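EtuB protein (Clostridium kluyveri DSM 555, PDB 3IO0) probably forms part of the protein shell of a bacterial microcompartment associated with ethanol utilisation, assembling as a trimer of tandem-domain chains. Local coordinates at residues Cys37-Ile42 / Leu88-Val93. Sequence-based numbering, arbitrary orientation.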
loop_
_atom_site.group_PDB
_atom_site.type_symbol
_atom_site.label_atom_id
_atom_site.label_comp_id
_atom_site.label_asym_id
_atom_site.label_seq_id
_atom_site.Cartn_x
_atom_site.Cartn_y
_atom_site.Cartn_z
ATOM N N CYS A 37 -28.468 -17.350 -7.011
ATOM C CA CYS A 37 -27.100 -17.266 -7.523
ATOM C C CYS A 37 -26.084 -17.091 -6.384
ATOM O O CYS A 37 -25.718 -15.963 -6.033
ATOM C CB CYS A 37 -26.998 -16.105 -8.518
ATOM S SG CYS A 37 -25.353 -15.877 -9.193
ATOM N N ARG A 38 -25.637 -18.200 -5.801
ATOM C CA ARG A 38 -24.770 -18.118 -4.632
ATOM C C ARG A 38 -23.558 -19.007 -4.711
ATOM O O ARG A 38 -23.041 -19.428 -3.678
ATOM C CB ARG A 38 -25.515 -18.449 -3.333
ATOM C CG ARG A 38 -26.999 -18.597 -3.462
ATOM C CD ARG A 38 -27.417 -20.043 -3.331
ATOM N NE ARG A 38 -28.173 -20.274 -2.095
ATOM C CZ ARG A 38 -29.000 -21.303 -1.898
ATOM N NH1 ARG A 38 -29.187 -22.218 -2.851
ATOM N NH2 ARG A 38 -29.643 -21.421 -0.746
ATOM N N SER A 39 -23.091 -19.311 -5.910
ATOM C CA SER A 39 -21.844 -20.034 -5.996
ATOM C C SER A 39 -20.774 -19.172 -6.644
ATOM O O SER A 39 -21.048 -18.373 -7.532
ATOM C CB SER A 39 -22.011 -21.392 -6.668
ATOM O OG SER A 39 -22.513 -21.241 -7.971
ATOM N N ILE A 40 -19.549 -19.364 -6.181
ATOM C CA ILE A 40 -18.481 -18.403 -6.337
ATOM C C ILE A 40 -17.254 -19.074 -6.938
ATOM O O ILE A 40 -16.934 -20.226 -6.624
ATOM C CB ILE A 40 -18.221 -17.698 -4.940
ATOM C CG1 ILE A 40 -19.100 -16.466 -4.805
ATOM C CG2 ILE A 40 -16.791 -17.286 -4.683
ATOM C CD1 ILE A 40 -19.505 -15.864 -6.129
ATOM N N GLY A 41 -16.598 -18.358 -7.839
ATOM C CA GLY A 41 -15.304 -18.772 -8.355
ATOM C C GLY A 41 -14.302 -17.672 -8.064
ATOM O O GLY A 41 -14.580 -16.494 -8.307
ATOM N N ILE A 42 -13.140 -18.044 -7.535
ATOM C CA ILE A 42 -12.148 -17.061 -7.118
ATOM C C ILE A 42 -10.819 -17.247 -7.834
ATOM O O ILE A 42 -10.314 -18.361 -7.948
ATOM C CB ILE A 42 -11.907 -17.120 -5.590
ATOM C CG1 ILE A 42 -13.196 -16.797 -4.829
ATOM C CG2 ILE A 42 -10.759 -16.178 -5.181
ATOM C CD1 ILE A 42 -13.227 -17.304 -3.409
ATOM N N LEU A 88 -16.036 -14.522 -9.491
ATOM C CA LEU A 88 -17.057 -14.788 -10.486
ATOM C C LEU A 88 -18.244 -15.462 -9.816
ATOM O O LEU A 88 -18.055 -16.299 -8.928
ATOM C CB LEU A 88 -16.501 -15.712 -11.564
ATOM C CG LEU A 88 -15.221 -15.303 -12.281
ATOM C CD1 LEU A 88 -14.795 -16.378 -13.268
ATOM C CD2 LEU A 88 -15.431 -13.973 -12.980
ATOM N N LYS A 89 -19.458 -15.102 -10.234
ATOM C CA LYS A 89 -20.677 -15.703 -9.691
ATOM C C LYS A 89 -21.445 -16.530 -10.720
ATOM O O LYS A 89 -21.438 -16.226 -11.921
ATOM C CB LYS A 89 -21.582 -14.640 -9.073
ATOM C CG LYS A 89 -22.073 -13.564 -10.027
ATOM C CD LYS A 89 -23.039 -12.618 -9.315
ATOM C CE LYS A 89 -23.543 -11.521 -10.234
ATOM N NZ LYS A 89 -24.074 -10.397 -9.431
ATOM N N ALA A 90 -22.105 -17.579 -10.234
ATOM C CA ALA A 90 -22.844 -18.519 -11.080
ATOM C C ALA A 90 -23.965 -19.144 -10.284
ATOM O O ALA A 90 -23.865 -19.271 -9.066
ATOM C CB ALA A 90 -21.918 -19.613 -11.606
ATOM N N ALA A 91 -25.029 -19.540 -10.974
ATOM C CA ALA A 91 -26.116 -20.286 -10.343
ATOM C C ALA A 91 -25.639 -21.691 -9.969
ATOM O O ALA A 91 -26.075 -22.262 -8.974
ATOM C CB ALA A 91 -27.320 -20.352 -11.271
ATOM N N ASP A 92 -24.724 -22.231 -10.766
ATOM C CA ASP A 92 -24.254 -23.593 -10.579
ATOM C C ASP A 92 -22.742 -23.622 -10.331
ATOM O O ASP A 92 -21.951 -23.084 -11.113
ATOM C CB ASP A 92 -24.617 -24.420 -11.819
ATOM C CG ASP A 92 -24.455 -25.927 -11.610
ATOM O OD1 ASP A 92 -23.443 -26.390 -11.018
ATOM O OD2 ASP A 92 -25.350 -26.654 -12.091
ATOM N N VAL A 93 -22.356 -24.273 -9.242
ATOM C CA VAL A 93 -20.955 -24.382 -8.840
ATOM C C VAL A 93 -20.028 -24.853 -9.958
ATOM O O VAL A 93 -18.905 -24.364 -10.074
ATOM C CB VAL A 93 -20.789 -25.348 -7.659
ATOM C CG1 VAL A 93 -19.642 -24.905 -6.795
ATOM C CG2 VAL A 93 -22.095 -25.428 -6.831
#
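Ser39, Ile40 and Gly41 pair with Ala90, Lys89 and Leu88 where two antiparallel strands lie side by side in the five-stranded sheet of the first of the chain's two tandem microcompartment (BMC) domains. The axes of 39-42 and 88-90 come within 4.7 Å, their N-to-C directions 152° apart, at the start of strand 39-45 and the end of strand 84-90, just before helix 93-111. Backbone bonds form two reciprocal pairs: Ser39 N to Ala90 O and Ala90 N to Ser39 O, then Gly41 N to Leu88 O and Leu88 N to Gly41 O, the last two both 2.7 Å. Between them lies the non-hydrogen-bonded pair Ile40-Lys89, whose alpha carbons make CA-H...O contacts, Ile40 CA with Leu88 O and Lys89 CA with Ser39 O.

Nonpolar contacts occupy both faces. On the face of Ile40 and Lys89, Ile40 CD1 lies 3.8 Å from Lys89 CB, while Leu33 touches both side chains from a loop. Cys37 SG reaches alongside the Lys89 chain, 4.0 Å from Lys89 CB. On the opposite face, Leu88 and Ala90 pack against helix 93-111 through Ala99 and Ala96, and Val93 CG2 meets Ser39 CB at 4.0 Å.

At the strand-to-helix turn, Asp92 is the N-cap of helix 93-111: its side chain caps a backbone N just beyond Val93, and OD1 also bonds to Ser94 OG. In the buried Ser39, OG sits between the backbone N and carbonyl carbon (chi1 59°), which brings it to Ala90 O at the end of strand 84-90. Two donors from one residue thus grip Ala90 O: Ser39 N approaches nearly end-on to the carbonyl, with a C=O...N angle of 170°, whereas Ser39 OG comes from above the carbonyl plane, 2.6 Å from Ala90 O.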